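Ras-related protein Rab-7L1 (Homo sapiens, PDB 6HH2) binds GDP and GTP as a Rab-family switch in vesicle trafficking, maintains endosome–trans-Golgi network integrity, and recruits LRRK2 to the Golgi and stimulates its kinase activity. Local coordinates at residues 31-34 with 35-39; 52-55 with 56-60; 144-148 with 149-153; 99-102 with 103-106. The protein carries 4 engineered substitutions. One frame throughout, in Å; residues are numbered along the deposited sequence. Where two conformers were deposited one is given.

All four contacts are local, formed between neighbouring residues of continuous chain in a Ras-type GTPase domain. Contacts 1 and 2 are surface contacts, with nearest atoms about 7 Å apart; the turn of contact 1 precedes strand 48-55, whose far end enters the hairpin of contact 2. Contacts 3 and 4 are partly buried and touch directly: Asn149 OD1 lies 2.9 Å from Gln103 NE2, and Phe145 packs on Phe99, joining helices 139-148 and 96-112. Their chemistry follows from place. In contacts 1 and 2 carboxylates accept hydrogen bonds from hydroxyls (Tyr39 OH to Asp33, Ser55 OG to Glu58); helical carbonyls and bridging waters mark contacts 3 and 4.

Contact 1 of 4, residues 31-34 with 35-39; sequences SQDS and FSKHY
Backbone bonds fold residues 32-36 into a turn around Gln32 O, which accepts from both Phe35 N (2.8 Å) and Ser36 N (3.1 Å). The Ser36 bond lies in the carbonyl plane, while Phe35 N sits above it. An ST turn precedes this, Asp33 N donating to Ser31 OG just after helix 23-30; the same hydroxyl also bonds Val27 O.

Side-chain bonds tie the turn to residues 36-39. Gln32, extended beyond CG (chi2 169°), places NE2 3.1 Å from Ser36 O in a nearly straight bond within its own amide plane. Tyr39 OH donates to the syn lone pair of Asp33 OD1 at 2.5 Å, the carboxylate meeting the ring at its edge.

Packing is modest: the Gln32 amide slides past Tyr39, NE2 3.4 Å from CD1, and Ser34 OG sits over the centre of one face of the Phe35 ring. Lys37 CG rests on Asp33 O.

Asp33 OD2 forms a salt bridge with Lys40, and Tyr39 OH also bonds Leu49 N. Ser36 to Lys40 line the GTP site in structures of this protein. Shared between a hydroxyl and the Lys40 ammonium, the Asp33 carboxylate would probably stay ionised and keep Tyr39 OH oriented.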
loop_
_atom_site.group_PDB
_atom_site.type_symbol
_atom_site.label_atom_id
_atom_site.label_comp_id
_atom_site.label_asym_id
_atom_site.label_seq_id
_atom_site.Cartn_x
_atom_site.Cartn_y
_atom_site.Cartn_z
ATOM N N SER A 31 2.181 -9.489 5.706
ATOM C CA SER A 31 1.605 -10.701 5.129
ATOM C C SER A 31 1.656 -11.826 6.151
ATOM O O SER A 31 2.171 -11.676 7.261
ATOM C CB SER A 31 2.395 -11.120 3.889
ATOM O OG SER A 31 3.661 -11.652 4.297
ATOM N N GLN A 32 1.117 -12.989 5.786
ATOM C CA GLN A 32 1.229 -14.119 6.712
ATOM C C GLN A 32 2.525 -14.880 6.605
ATOM O O GLN A 32 2.660 -15.912 7.278
ATOM C CB GLN A 32 0.087 -15.111 6.443
ATOM C CG GLN A 32 0.228 -15.927 5.137
ATOM C CD GLN A 32 -0.812 -17.077 5.120
ATOM O OE1 GLN A 32 -2.030 -16.819 5.130
ATOM N NE2 GLN A 32 -0.337 -18.326 5.128
ATOM N N ASP A 33 3.488 -14.390 5.834
ATOM C CA ASP A 33 4.642 -15.221 5.482
ATOM C C ASP A 33 5.527 -15.554 6.672
ATOM O O ASP A 33 6.187 -16.612 6.671
ATOM C CB ASP A 33 5.436 -14.537 4.359
ATOM C CG ASP A 33 4.708 -14.596 3.039
ATOM O OD1 ASP A 33 3.594 -15.179 3.005
ATOM O OD2 ASP A 33 5.244 -14.055 2.042
ATOM N N SER A 34 5.515 -14.710 7.741
ATOM C CA SER A 34 6.303 -15.119 8.908
ATOM C C SER A 34 5.598 -16.179 9.764
ATOM O O SER A 34 6.198 -16.695 10.724
ATOM C CB SER A 34 6.638 -13.895 9.761
ATOM O OG SER A 34 5.474 -13.290 10.279
ATOM N N PHE A 35 4.353 -16.526 9.421
ATOM C CA PHE A 35 3.605 -17.578 10.097
ATOM C C PHE A 35 3.559 -18.890 9.319
ATOM O O PHE A 35 3.716 -19.946 9.920
ATOM C CB PHE A 35 2.165 -17.109 10.388
ATOM C CG PHE A 35 2.111 -15.827 11.187
ATOM C CD1 PHE A 35 2.568 -15.781 12.479
ATOM C CD2 PHE A 35 1.646 -14.665 10.573
ATOM C CE1 PHE A 35 2.505 -14.563 13.202
ATOM C CE2 PHE A 35 1.605 -13.433 11.322
ATOM C CZ PHE A 35 2.065 -13.417 12.593
ATOM N N SER A 36 3.386 -18.823 7.999
ATOM C CA SER A 36 3.382 -20.021 7.176
ATOM C C SER A 36 3.460 -19.616 5.720
ATOM O O SER A 36 2.773 -18.671 5.278
ATOM C CB SER A 36 2.095 -20.825 7.394
ATOM O OG SER A 36 2.095 -21.948 6.512
ATOM N N LYS A 37 4.342 -20.312 4.989
ATOM C CA LYS A 37 4.502 -20.108 3.551
ATOM C C LYS A 37 4.057 -21.310 2.747
ATOM O O LYS A 37 4.342 -21.372 1.520
ATOM C CB LYS A 37 5.967 -19.789 3.228
ATOM C CG LYS A 37 6.385 -18.401 3.778
ATOM C CD LYS A 37 7.755 -18.041 3.198
ATOM C CE LYS A 37 8.766 -17.692 4.207
ATOM N NZ LYS A 37 10.064 -17.667 3.414
ATOM N N HIS A 38 3.430 -22.297 3.386
ATOM C CA HIS A 38 2.999 -23.502 2.700
ATOM C C HIS A 38 2.144 -23.177 1.488
ATOM O O HIS A 38 2.239 -23.865 0.447
ATOM C CB HIS A 38 2.247 -24.411 3.692
ATOM C CG HIS A 38 1.906 -25.771 3.165
ATOM N ND1 HIS A 38 0.759 -26.015 2.449
ATOM C CD2 HIS A 38 2.502 -26.974 3.348
ATOM C CE1 HIS A 38 0.683 -27.305 2.166
ATOM N NE2 HIS A 38 1.724 -27.916 2.713
ATOM N N TYR A 39 1.365 -22.113 1.568
ATOM C CA TYR A 39 0.452 -21.766 0.503
ATOM C C TYR A 39 1.157 -21.397 -0.802
ATOM O O TYR A 39 0.536 -21.513 -1.853
ATOM C CB TYR A 39 -0.458 -20.616 0.934
ATOM C CG TYR A 39 0.212 -19.238 0.969
ATOM C CD1 TYR A 39 0.970 -18.808 2.075
ATOM C CD2 TYR A 39 0.072 -18.359 -0.104
ATOM C CE1 TYR A 39 1.581 -17.550 2.091
ATOM C CE2 TYR A 39 0.658 -17.106 -0.090
ATOM C CZ TYR A 39 1.414 -16.696 1.027
ATOM O OH TYR A 39 1.996 -15.443 1.055
#

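Contact 2 of 4, residues 52-55 with 56-60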
loop_
_atom_site.group_PDB
_atom_site.type_symbol
_atom_site.label_atom_id
_atom_site.label_comp_id
_atom_site.label_asym_id
_atom_site.label_seq_id
_atom_site.Cartn_x
_atom_site.Cartn_y
_atom_site.Cartn_z
ATOM N N LEU A 52 -7.770 -12.813 7.283
ATOM C CA LEU A 52 -8.290 -12.383 8.575
ATOM C C LEU A 52 -9.735 -12.831 8.687
ATOM O O LEU A 52 -10.524 -12.653 7.749
ATOM C CB LEU A 52 -8.267 -10.836 8.690
ATOM C CG LEU A 52 -6.875 -10.209 8.715
ATOM C CD1 LEU A 52 -6.997 -8.709 8.512
ATOM C CD2 LEU A 52 -6.190 -10.554 10.053
ATOM N N GLN A 53 -10.108 -13.359 9.848
ATOM C CA GLN A 53 -11.528 -13.526 10.119
ATOM C C GLN A 53 -12.138 -12.143 10.229
ATOM O O GLN A 53 -11.569 -11.249 10.872
ATOM C CB GLN A 53 -11.764 -14.300 11.431
ATOM C CG GLN A 53 -13.220 -14.866 11.537
ATOM C CD GLN A 53 -13.383 -16.058 10.648
ATOM O OE1 GLN A 53 -12.419 -16.798 10.426
ATOM N NE2 GLN A 53 -14.593 -16.266 10.120
ATOM N N TRP A 54 -13.290 -11.952 9.585
ATOM C CA TRP A 54 -13.998 -10.676 9.652
ATOM C C TRP A 54 -15.234 -10.755 10.530
ATOM O O TRP A 54 -15.504 -9.841 11.297
ATOM C CB TRP A 54 -14.404 -10.222 8.233
ATOM C CG TRP A 54 -15.018 -8.833 8.218
ATOM C CD1 TRP A 54 -16.341 -8.492 7.981
ATOM C CD2 TRP A 54 -14.330 -7.618 8.463
ATOM N NE1 TRP A 54 -16.483 -7.128 8.068
ATOM C CE2 TRP A 54 -15.261 -6.574 8.346
ATOM C CE3 TRP A 54 -13.007 -7.313 8.746
ATOM C CZ2 TRP A 54 -14.893 -5.237 8.533
ATOM C CZ3 TRP A 54 -12.647 -5.985 8.924
ATOM C CH2 TRP A 54 -13.580 -4.981 8.805
ATOM N N SER A 55 -15.974 -11.853 10.440
ATOM C CA SER A 55 -17.133 -12.086 11.286
ATOM C C SER A 55 -17.289 -13.591 11.433
ATOM O O SER A 55 -16.486 -14.357 10.905
ATOM C CB SER A 55 -18.384 -11.465 10.649
ATOM O OG SER A 55 -18.769 -12.204 9.503
ATOM N N ASP A 56 -18.343 -14.041 12.121
ATOM C CA ASP A 56 -18.500 -15.484 12.258
ATOM C C ASP A 56 -18.609 -16.218 10.917
ATOM O O ASP A 56 -18.272 -17.406 10.856
ATOM C CB ASP A 56 -19.623 -15.893 13.236
ATOM C CG ASP A 56 -20.968 -15.314 12.883
ATOM O OD1 ASP A 56 -21.067 -14.553 11.909
ATOM O OD2 ASP A 56 -21.945 -15.637 13.610
ATOM N N TYR A 57 -19.013 -15.554 9.824
ATOM C CA TYR A 57 -19.184 -16.286 8.573
ATOM C C TYR A 57 -18.402 -15.695 7.410
ATOM O O TYR A 57 -18.548 -16.181 6.281
ATOM C CB TYR A 57 -20.669 -16.448 8.188
ATOM C CG TYR A 57 -21.242 -15.163 7.649
ATOM C CD1 TYR A 57 -21.516 -14.101 8.509
ATOM C CD2 TYR A 57 -21.469 -14.981 6.280
ATOM C CE1 TYR A 57 -22.009 -12.909 8.034
ATOM C CE2 TYR A 57 -21.973 -13.779 5.794
ATOM C CZ TYR A 57 -22.239 -12.746 6.689
ATOM O OH TYR A 57 -22.722 -11.527 6.263
ATOM N N GLU A 58 -17.568 -14.682 7.653
ATOM C CA GLU A 58 -16.840 -14.004 6.585
ATOM C C GLU A 58 -15.354 -13.939 6.886
ATOM O O GLU A 58 -14.952 -13.671 8.020
ATOM C CB GLU A 58 -17.245 -12.546 6.479
ATOM C CG GLU A 58 -18.745 -12.350 6.238
ATOM C CD GLU A 58 -19.118 -10.901 6.453
ATOM O OE1 GLU A 58 -19.320 -10.465 7.614
ATOM O OE2 GLU A 58 -19.145 -10.164 5.468
ATOM N N ILE A 59 -14.543 -14.093 5.847
ATOM C CA ILE A 59 -13.134 -13.774 5.968
ATOM C C ILE A 59 -12.798 -12.675 4.957
ATOM O O ILE A 59 -13.522 -12.449 3.974
ATOM C CB ILE A 59 -12.239 -15.008 5.764
ATOM C CG1 ILE A 59 -12.450 -15.582 4.373
ATOM C CG2 ILE A 59 -12.450 -16.069 6.870
ATOM C CD1 ILE A 59 -11.299 -16.483 3.939
ATOM N N VAL A 60 -11.708 -11.962 5.237
ATOM C CA VAL A 60 -11.077 -10.998 4.326
ATOM C C VAL A 60 -9.734 -11.573 3.915
ATOM O O VAL A 60 -8.952 -12.007 4.771
ATOM C CB VAL A 60 -10.858 -9.659 5.040
ATOM C CG1 VAL A 60 -9.919 -8.761 4.218
ATOM C CG2 VAL A 60 -12.221 -8.964 5.260
#
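Glu58 reaches back across the turn to Ser55, the two residues standing on the same face of the hairpin. Its CB lies 3.4 Å from Ser55 OG, and CG, set anti to the carbonyl carbon (chi1 -58°), passes the same hydroxyl while sitting over the centre of one face of the Tyr57 ring. The chain then runs extended to the carboxylate. Here OE1 accepts from Ser55 OG at 2.6 Å through its anti lone pair and meets the edge of the Trp54 indole at CD1, 3.6 Å away, with carboxylate and ring planes 84° apart. OE2 turns to His9 NE2.

The backbone of the hairpin is closed further from the turn by the hydrogen-bonded antiparallel pair Leu52 and Val60, with reciprocal N-to-O bonds of 2.9 Å. Nearer the turn, Glu58 O accepts from both Trp54 N (2.9 Å) and Ser55 N (3.2 Å), which approach it from the same face of its carbonyl plane, consistent with a classic beta bulge at Trp54 and Ser55. Gln53 bends at chi2 (75°), which brings NE2 to Ser55 O at 2.8 Å; its OE1 meets Ile59 CG2. The Trp54 and Val60 side chains run alongside one another, Trp54 CB against Val60 CG2.

The hairpin joins strands 48-55 and 58-66 at one side of the sheet. Helix 165-178 packs against Leu52, Trp54 and Val60 through Ile173, Glu174 and Met177, while strand 8-17 lies along 58-66, its Phe11 touching Val60.

Contact 3 of 4, residues 144-148 with 149-153; sequences RFSKE and NGFTG
Phe145 O is gripped by two groups of Asn149: the backbone N donates at 3.0 Å, and the side-chain ND2 adds a weak bond at a similar length. CG of Asn149 lies beside its own backbone N (chi1 -67°), which folds the amide back over the helix. The same ND2 stands 3.4 Å above the centre of one face of the Phe145 ring, the amide and ring planes 60° apart. It also donates to a water, which in turn makes a weak bond to Glu148 OE1. Asn149 OD1 is held from outside by Gln103 NE2, consistent with a fixed rotation of the amide, ND2 to Phe145 O and OD1 to Gln103.

Helix 139-148 ends here in a Schellman motif. Phe151 N bonds Ser146 O at 3.1 Å, and Gly150 N bonds Lys147 O at 3.2 Å from well above that carbonyl plane. Gly150 is the C-prime residue, and its positive phi (76°) reverses the chain towards strand 153-156.

The reversal brings Phe151 against the last helical turn. Ser146 O lies at the edge of its ring, Ser146 OG is 3.4 Å from its CB, and its CE1 meets Phe145 CE1 at 3.9 Å. A second water connects Ser146 OG with Phe151 O, donating to the latter. Both rings also touch Leu125 of strand 123-128. From helix 96-112, Phe99 packs on Phe145, and Lys106 makes a cation-pi contact with Phe151 while its NZ bonds Asn149 O.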
loop_
_atom_site.group_PDB
_atom_site.type_symbol
_atom_site.label_atom_id
_atom_site.label_comp_id
_atom_site.label_asym_id
_atom_site.label_seq_id
_atom_site.Cartn_x
_atom_site.Cartn_y
_atom_site.Cartn_z
ATOM N N ARG A 144 -0.613 18.913 3.158
ATOM C CA ARG A 144 -1.010 19.692 1.981
ATOM C C ARG A 144 -0.840 18.871 0.705
ATOM O O ARG A 144 -1.697 18.910 -0.186
ATOM C CB ARG A 144 -0.157 20.952 1.895
ATOM C CG ARG A 144 -0.532 22.017 2.934
ATOM C CD ARG A 144 0.025 23.392 2.569
ATOM N NE ARG A 144 1.490 23.385 2.473
ATOM C CZ ARG A 144 2.298 23.475 3.532
ATOM N NH1 ARG A 144 1.782 23.548 4.760
ATOM N NH2 ARG A 144 3.619 23.468 3.365
ATOM N N PHE A 145 0.248 18.112 0.626
ATOM C CA PHE A 145 0.496 17.274 -0.542
ATOM C C PHE A 145 -0.555 16.181 -0.665
ATOM O O PHE A 145 -1.068 15.910 -1.756
ATOM C CB PHE A 145 1.910 16.682 -0.385
ATOM C CG PHE A 145 2.312 15.676 -1.407
ATOM C CD1 PHE A 145 1.976 14.347 -1.222
ATOM C CD2 PHE A 145 3.125 16.059 -2.472
ATOM C CE1 PHE A 145 2.402 13.364 -2.096
ATOM C CE2 PHE A 145 3.589 15.051 -3.374
ATOM C CZ PHE A 145 3.187 13.714 -3.165
ATOM N N SER A 146 -0.921 15.548 0.461
ATOM C CA SER A 146 -1.906 14.488 0.392
ATOM C C SER A 146 -3.231 15.036 -0.128
ATOM O O SER A 146 -3.889 14.406 -0.973
ATOM C CB SER A 146 -2.016 13.934 1.819
ATOM O OG SER A 146 -2.927 12.846 1.915
ATOM N N LYS A 147 -3.663 16.185 0.385
ATOM C CA LYS A 147 -4.907 16.791 -0.079
ATOM C C LYS A 147 -4.812 17.244 -1.533
ATOM O O LYS A 147 -5.744 17.009 -2.310
ATOM C CB LYS A 147 -5.238 17.967 0.822
ATOM C CG LYS A 147 -5.805 17.461 2.197
ATOM C CD LYS A 147 -5.711 18.561 3.175
ATOM C CE LYS A 147 -6.506 18.161 4.450
ATOM N NZ LYS A 147 -6.314 19.178 5.509
ATOM N N GLU A 148 -3.710 17.899 -1.920
ATOM C CA GLU A 148 -3.643 18.426 -3.281
ATOM C C GLU A 148 -3.653 17.288 -4.302
ATOM O O GLU A 148 -4.196 17.458 -5.402
ATOM C CB GLU A 148 -2.361 19.236 -3.440
ATOM C CG GLU A 148 -2.419 20.650 -2.840
ATOM C CD GLU A 148 -1.044 21.307 -2.876
ATOM O OE1 GLU A 148 -0.121 20.675 -3.448
ATOM O OE2 GLU A 148 -0.878 22.438 -2.356
ATOM N N ASN A 149 -3.147 16.124 -3.932
ATOM C CA ASN A 149 -3.038 15.008 -4.867
ATOM C C ASN A 149 -4.150 13.980 -4.733
ATOM O O ASN A 149 -4.059 12.898 -5.333
ATOM C CB ASN A 149 -1.632 14.369 -4.811
ATOM C CG ASN A 149 -0.589 15.329 -5.331
ATOM O OD1 ASN A 149 -0.623 15.687 -6.512
ATOM N ND2 ASN A 149 0.263 15.843 -4.456
ATOM N N GLY A 150 -5.166 14.256 -3.914
ATOM C CA GLY A 150 -6.322 13.388 -3.904
ATOM C C GLY A 150 -6.155 12.071 -3.198
ATOM O O GLY A 150 -6.880 11.130 -3.503
ATOM N N PHE A 151 -5.224 11.978 -2.252
ATOM C CA PHE A 151 -5.098 10.756 -1.474
ATOM C C PHE A 151 -6.267 10.612 -0.517
ATOM O O PHE A 151 -6.865 11.609 -0.072
ATOM C CB PHE A 151 -3.819 10.773 -0.648
ATOM C CG PHE A 151 -2.582 10.505 -1.466
ATOM C CD1 PHE A 151 -1.909 11.544 -2.093
ATOM C CD2 PHE A 151 -2.110 9.208 -1.534
ATOM C CE1 PHE A 151 -0.742 11.271 -2.873
ATOM C CE2 PHE A 151 -0.946 8.926 -2.340
ATOM C CZ PHE A 151 -0.285 9.967 -2.945
ATOM N N THR A 152 -6.603 9.352 -0.192
ATOM C CA THR A 152 -7.634 9.125 0.815
ATOM C C THR A 152 -7.141 9.602 2.153
ATOM O O THR A 152 -7.913 10.180 2.926
ATOM C CB THR A 152 -7.984 7.631 0.881
ATOM O OG1 THR A 152 -8.297 7.210 -0.478
ATOM C CG2 THR A 152 -9.220 7.398 1.761
ATOM N N GLY A 153 -5.875 9.412 2.453
ATOM C CA GLY A 153 -5.286 9.962 3.666
ATOM C C GLY A 153 -3.829 9.595 3.714
ATOM O O GLY A 153 -3.299 8.946 2.790
HETATM O O HOH W 1 -5.343 13.063 2.305
HETATM O O HOH W 2 1.812 18.398 -4.864
#

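Contact 4 of 4, residues 99-102 with 103-106; sequences FSNS and QRWK
The Trp105 indole has Ser102 CA at its edge, near the ring plane, and Asn101 O beside CD1 at 3.2 Å, in an oblique approach. The Asn101 amide and the Arg104 guanidinium are also flat groups; their planes stand 86° apart, and OD1 of the amide meets Arg104 CD at 3.5 Å. All belong to helix 96-112, the crossover helix of the beta-alpha-beta unit formed with strands 86-92 and 123-128.

Two of the backbone bonds run from a residue to the fourth one before it, as in an alpha helix: Asn101 O accepts from Trp105 N at 3.0 Å and Ser102 O from Lys106 N at 2.9 Å. Gln103 N instead reaches only three residues back, to Ser100 O, and comes from above its carbonyl plane.

The two sides of the helix differ in their surroundings. Trp105 NE1 bonds Asp18 OD1 and Asn101 ND2 bonds the other oxygen of Asp18, so one carboxylate fastens two residues of the helix. The Trp105 side chain lies about 9 Å from the bound GDP and touches residues of the probable P-loop. Lys106, bent at chi2 (58°) and chi4, brings NZ to a salt bridge with Asp110, while Ser102 packs on strands 86-92 and 123-128.

Water binds along the more exposed side. One molecule donates to Asn101 OD1 at 2.8 Å and weakly accepts from Arg104 NE; another donates both to Ser100 O and to Gln103 OE1, the latter at 3.0 Å.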
loop_
_atom_site.group_PDB
_atom_site.type_symbol
_atom_site.label_atom_id
_atom_site.label_comp_id
_atom_site.label_asym_id
_atom_site.label_seq_id
_atom_site.Cartn_x
_atom_site.Cartn_y
_atom_site.Cartn_z
ATOM N N PHE A 99 9.375 11.406 -1.874
ATOM C CA PHE A 99 8.133 12.123 -1.568
ATOM C C PHE A 99 7.554 12.736 -2.831
ATOM O O PHE A 99 6.388 12.486 -3.186
ATOM C CB PHE A 99 8.438 13.211 -0.548
ATOM C CG PHE A 99 7.251 14.132 -0.215
ATOM C CD1 PHE A 99 6.071 13.645 0.393
ATOM C CD2 PHE A 99 7.339 15.509 -0.500
ATOM C CE1 PHE A 99 5.026 14.549 0.717
ATOM C CE2 PHE A 99 6.315 16.387 -0.148
ATOM C CZ PHE A 99 5.166 15.885 0.429
ATOM N N SER A 100 8.378 13.514 -3.546
ATOM C CA SER A 100 7.950 14.080 -4.816
ATOM C C SER A 100 7.442 13.009 -5.771
ATOM O O SER A 100 6.407 13.200 -6.439
ATOM C CB SER A 100 9.135 14.839 -5.428
ATOM O OG SER A 100 8.774 15.454 -6.654
ATOM N N ASN A 101 8.161 11.885 -5.875
ATOM C CA ASN A 101 7.732 10.853 -6.819
ATOM C C ASN A 101 6.408 10.205 -6.424
ATOM O O ASN A 101 5.750 9.598 -7.282
ATOM C CB ASN A 101 8.813 9.776 -6.976
ATOM C CG ASN A 101 9.804 10.087 -8.059
ATOM O OD1 ASN A 101 9.504 10.808 -9.008
ATOM N ND2 ASN A 101 11.009 9.556 -7.898
ATOM N N SER A 102 5.963 10.342 -5.147
ATOM C CA SER A 102 4.656 9.784 -4.787
ATOM C C SER A 102 3.542 10.458 -5.558
ATOM O O SER A 102 2.476 9.853 -5.769
ATOM C CB SER A 102 4.418 9.981 -3.278
ATOM O OG SER A 102 5.393 9.274 -2.582
ATOM N N GLN A 103 3.768 11.701 -6.018
ATOM C CA GLN A 103 2.784 12.364 -6.866
ATOM C C GLN A 103 2.695 11.666 -8.217
ATOM O O GLN A 103 1.591 11.488 -8.770
ATOM C CB GLN A 103 3.154 13.827 -7.069
ATOM C CG GLN A 103 2.151 14.537 -7.991
ATOM C CD GLN A 103 2.512 15.977 -8.259
ATOM O OE1 GLN A 103 3.612 16.279 -8.702
ATOM N NE2 GLN A 103 1.588 16.882 -7.956
ATOM N N ARG A 104 3.836 11.265 -8.752
ATOM C CA ARG A 104 3.810 10.543 -10.032
ATOM C C ARG A 104 3.152 9.172 -9.857
ATOM O O ARG A 104 2.377 8.736 -10.736
ATOM C CB ARG A 104 5.225 10.394 -10.594
ATOM C CG ARG A 104 5.874 11.699 -10.996
ATOM C CD ARG A 104 7.273 11.407 -11.627
ATOM N NE ARG A 104 7.921 12.654 -11.994
ATOM C CZ ARG A 104 8.152 13.009 -13.251
ATOM N NH1 ARG A 104 7.808 12.179 -14.234
ATOM N NH2 ARG A 104 8.744 14.169 -13.523
ATOM N N TRP A 105 3.454 8.467 -8.750
ATOM C CA TRP A 105 2.772 7.209 -8.517
ATOM C C TRP A 105 1.259 7.409 -8.457
ATOM O O TRP A 105 0.489 6.618 -9.003
ATOM C CB TRP A 105 3.272 6.583 -7.221
ATOM C CG TRP A 105 4.682 5.995 -7.299
ATOM C CD1 TRP A 105 5.795 6.443 -6.662
ATOM C CD2 TRP A 105 5.058 4.815 -8.018
ATOM N NE1 TRP A 105 6.878 5.589 -6.938
ATOM C CE2 TRP A 105 6.426 4.580 -7.745
ATOM C CE3 TRP A 105 4.344 3.913 -8.797
ATOM C CZ2 TRP A 105 7.136 3.517 -8.308
ATOM C CZ3 TRP A 105 5.058 2.824 -9.400
ATOM C CH2 TRP A 105 6.433 2.627 -9.079
ATOM N N LYS A 106 0.802 8.463 -7.747
ATOM C CA LYS A 106 -0.644 8.648 -7.618
ATOM C C LYS A 106 -1.296 9.015 -8.942
ATOM O O LYS A 106 -2.379 8.492 -9.277
ATOM C CB LYS A 106 -0.895 9.764 -6.584
ATOM C CG LYS A 106 -2.371 10.175 -6.345
ATOM C CD LYS A 106 -3.199 8.986 -5.894
ATOM C CE LYS A 106 -4.491 9.451 -5.147
ATOM N NZ LYS A 106 -5.274 10.317 -6.050
HETATM O O HOH W 3 9.265 13.556 -8.939
HETATM O O HOH W 4 6.177 14.848 -9.229
#